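Local structure of enterobactin synthetase component F-related protein (Vibrio cholerae serotype O1, 4OXI) at residues A[125-130]-A[137-142]. The protein probably activates glycine with ATP as an adenylation-domain ligase, forming glycyl-adenosine-5'-phosphate, in a pathway that modifies lipopolysaccharide and gives resistance to antimicrobial peptides. Sequence-based numbering, arbitrary orientation.
Sequences IPLNAR and QETLIA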
ATOM      1  N   ILE A 125      -1.552   4.022 -11.580  1.00 17.76           N
ATOM      2  CA  ILE A 125      -1.367   2.594 -11.383  1.00 18.33           C
ATOM      3  C   ILE A 125       0.116   2.314 -11.141  1.00 17.84           C
ATOM      4  O   ILE A 125       0.911   2.266 -12.077  1.00 18.69           O
ATOM      5  CB  ILE A 125      -1.828   1.824 -12.628  1.00 20.90           C
ATOM      6  CG1 ILE A 125      -3.243   2.274 -13.024  1.00 20.67           C
ATOM      7  CG2 ILE A 125      -1.791   0.297 -12.388  1.00 17.02           C
ATOM      8  CD1 ILE A 125      -3.598   1.960 -14.440  1.00 24.20           C
ATOM      9  N   PRO A 126       0.503   2.149  -9.876  1.00 16.24           N
ATOM     10  CA  PRO A 126       1.931   1.934  -9.636  1.00 18.09           C
ATOM     11  C   PRO A 126       2.338   0.523 -10.049  1.00 20.39           C
ATOM     12  O   PRO A 126       1.605  -0.425  -9.769  1.00 22.56           O
ATOM     13  CB  PRO A 126       2.057   2.106  -8.114  1.00 16.75           C
ATOM     14  CG  PRO A 126       0.709   1.776  -7.565  1.00 16.43           C
ATOM     15  CD  PRO A 126      -0.283   2.206  -8.628  1.00 20.07           C
ATOM     16  N   LEU A 127       3.487   0.384 -10.699  1.00 19.28           N
ATOM     17  CA  LEU A 127       3.955  -0.928 -11.144  1.00 18.85           C
ATOM     18  C   LEU A 127       5.047  -1.420 -10.197  1.00 22.54           C
ATOM     19  O   LEU A 127       5.901  -0.639  -9.769  1.00 21.44           O
ATOM     20  CB  LEU A 127       4.519  -0.813 -12.565  1.00 17.55           C
ATOM     21  CG  LEU A 127       3.564  -0.289 -13.632  1.00 17.91           C
ATOM     22  CD1 LEU A 127       4.270  -0.039 -14.970  1.00 18.23           C
ATOM     23  CD2 LEU A 127       2.403  -1.266 -13.818  1.00 16.82           C
ATOM     24  N   ASN A 128       5.042  -2.707  -9.861  1.00 22.91           N
ATOM     25  CA  ASN A 128       6.032  -3.219  -8.911  1.00 22.19           C
ATOM     26  C   ASN A 128       7.451  -3.072  -9.450  1.00 21.78           C
ATOM     27  O   ASN A 128       7.694  -3.321 -10.632  1.00 20.12           O
ATOM     28  CB  ASN A 128       5.738  -4.680  -8.574  1.00 25.37           C
ATOM     29  CG  ASN A 128       6.461  -5.138  -7.329  1.00 26.60           C
ATOM     30  OD1 ASN A 128       7.691  -5.259  -7.317  1.00 26.56           O
ATOM     31  ND2 ASN A 128       5.705  -5.386  -6.268  1.00 25.73           N
ATOM     32  N   ALA A 129       8.388  -2.676  -8.588  1.00 24.48           N
ATOM     33  CA  ALA A 129       9.784  -2.468  -9.006  1.00 26.07           C
ATOM     34  C   ALA A 129      10.418  -3.746  -9.542  1.00 27.40           C
ATOM     35  O   ALA A 129      11.383  -3.700 -10.305  1.00 26.59           O
ATOM     36  CB  ALA A 129      10.633  -1.912  -7.845  1.00 24.90           C
ATOM     37  N   ARG A 130       9.877  -4.889  -9.141  1.00 25.82           N
ATOM     38  CA  ARG A 130      10.423  -6.163  -9.602  1.00 30.76           C
ATOM     39  C   ARG A 130       9.444  -6.980 -10.447  1.00 30.71           C
ATOM     40  O   ARG A 130       9.593  -8.182 -10.594  1.00 29.97           O
ATOM     41  CB  ARG A 130      10.979  -6.953  -8.409  1.00 29.84           C
ATOM     42  CG  ARG A 130      12.086  -6.147  -7.711  1.00 31.79           C
ATOM     43  CD  ARG A 130      12.866  -6.933  -6.688  1.00 40.65           C
ATOM     44  NE  ARG A 130      12.018  -7.325  -5.572  1.00 40.34           N
ATOM     45  CZ  ARG A 130      12.420  -8.089  -4.559  1.00 51.46           C
ATOM     46  NH1 ARG A 130      11.562  -8.397  -3.583  1.00 47.12           N
ATOM     47  NH2 ARG A 130      13.673  -8.549  -4.521  1.00 48.53           N
ATOM     48  N   GLN A 137       2.803  -6.158 -18.742  1.00 26.68           N
ATOM     49  CA  GLN A 137       1.868  -6.277 -19.869  1.00 25.57           C
ATOM     50  C   GLN A 137       0.486  -6.707 -19.373  1.00 25.39           C
ATOM     51  O   GLN A 137      -0.531  -6.131 -19.766  1.00 26.01           O
ATOM     52  CB  GLN A 137       2.383  -7.291 -20.911  1.00 26.90           C
ATOM     53  CG  GLN A 137       3.247  -6.726 -22.047  1.00 36.40           C
ATOM     54  CD  GLN A 137       4.052  -7.818 -22.814  1.00 49.80           C
ATOM     55  OE1 GLN A 137       4.208  -8.947 -22.334  1.00 46.21           O
ATOM     56  NE2 GLN A 137       4.571  -7.466 -23.995  1.00 40.21           N
ATOM     57  N   GLU A 138       0.446  -7.713 -18.500  1.00 26.98           N
ATOM     58  CA  GLU A 138      -0.829  -8.184 -17.957  1.00 27.14           C
ATOM     59  C   GLU A 138      -1.541  -7.048 -17.217  1.00 28.04           C
ATOM     60  O   GLU A 138      -2.756  -6.872 -17.345  1.00 29.05           O
ATOM     61  CB  GLU A 138      -0.616  -9.406 -17.047  1.00 34.13           C
ATOM     62  CG  GLU A 138      -1.904 -10.188 -16.675  1.00 41.38           C
ATOM     63  CD  GLU A 138      -2.735  -9.548 -15.532  1.00 49.19           C
ATOM     64  OE1 GLU A 138      -3.966  -9.830 -15.450  1.00 46.68           O
ATOM     65  OE2 GLU A 138      -2.163  -8.783 -14.701  1.00 47.50           O
ATOM     66  N   THR A 139      -0.778  -6.254 -16.473  1.00 27.89           N
ATOM     67  CA  THR A 139      -1.353  -5.128 -15.735  1.00 27.22           C
ATOM     68  C   THR A 139      -1.919  -4.037 -16.649  1.00 25.57           C
ATOM     69  O   THR A 139      -3.042  -3.572 -16.435  1.00 27.46           O
ATOM     70  CB  THR A 139      -0.321  -4.500 -14.794  1.00 27.14           C
ATOM     71  OG1 THR A 139       0.069  -5.470 -13.818  1.00 28.72           O
ATOM     72  CG2 THR A 139      -0.908  -3.273 -14.093  1.00 23.31           C
ATOM     73  N   LEU A 140      -1.151  -3.635 -17.660  1.00 22.73           N
ATOM     74  CA  LEU A 140      -1.604  -2.626 -18.624  1.00 24.11           C
ATOM     75  C   LEU A 140      -2.871  -3.076 -19.338  1.00 26.61           C
ATOM     76  O   LEU A 140      -3.783  -2.279 -19.605  1.00 23.96           O
ATOM     77  CB  LEU A 140      -0.512  -2.357 -19.662  1.00 23.26           C
ATOM     78  CG  LEU A 140       0.807  -1.809 -19.115  1.00 27.19           C
ATOM     79  CD1 LEU A 140       1.792  -1.614 -20.247  1.00 23.63           C
ATOM     80  CD2 LEU A 140       0.574  -0.486 -18.384  1.00 20.96           C
ATOM     81  N   ILE A 141      -2.928  -4.363 -19.649  1.00 24.77           N
ATOM     82  CA  ILE A 141      -4.094  -4.906 -20.323  1.00 28.83           C
ATOM     83  C   ILE A 141      -5.292  -4.914 -19.378  1.00 31.36           C
ATOM     84  O   ILE A 141      -6.357  -4.404 -19.720  1.00 32.78           O
ATOM     85  CB  ILE A 141      -3.826  -6.313 -20.865  1.00 30.77           C
ATOM     86  CG1 ILE A 141      -3.023  -6.226 -22.162  1.00 29.59           C
ATOM     87  CG2 ILE A 141      -5.134  -7.024 -21.139  1.00 32.53           C
ATOM     88  CD1 ILE A 141      -2.333  -7.542 -22.533  1.00 32.02           C
ATOM     89  N   ALA A 142      -5.114  -5.469 -18.185  1.00 27.10           N
ATOM     90  CA  ALA A 142      -6.216  -5.549 -17.228  1.00 30.87           C
ATOM     91  C   ALA A 142      -6.777  -4.168 -16.860  1.00 34.73           C
ATOM     92  O   ALA A 142      -7.983  -4.022 -16.648  1.00 31.82           O
ATOM     93  CB  ALA A 142      -5.786  -6.304 -15.979  1.00 27.99           C
TER
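T139 meets I125 and L127 where the helix 133-142 packs beside the end of strand 123-126. From its CB, which is directed at the 125-130 segment, the threonine branches into a methyl and a hydroxyl. With OG1 at chi1 -63°, the methyl CG2 is the branch swung to face the apolar partners: it reaches CD2 of L127 at 3.9 Å and CG2 of I125 at 4.1 Å. OG1 turns instead to the carbonyl O of Q135, one turn earlier in the helix, and to OE1 of Q221; it lies within hydrogen-bonding reach of both, and its single proton can go to one or be shared between them. L127 reaches the methyl through the end of its side chain, whereas I125 offers the branch methyl at its CB; both side chains run antiparallel to that of the threonine. I125, and L127 just past the strand end, bond through their backbones to strand 99-102, and the helix leads on to strand 147-149 on the far side of 99-102, a beta-alpha-beta crossover. With no hydrogen bond between the two segments, buried methyl groups alone hold the helix to the strand end and the loop after it, while Q135 O and Q221 hold the threonine hydroxyl.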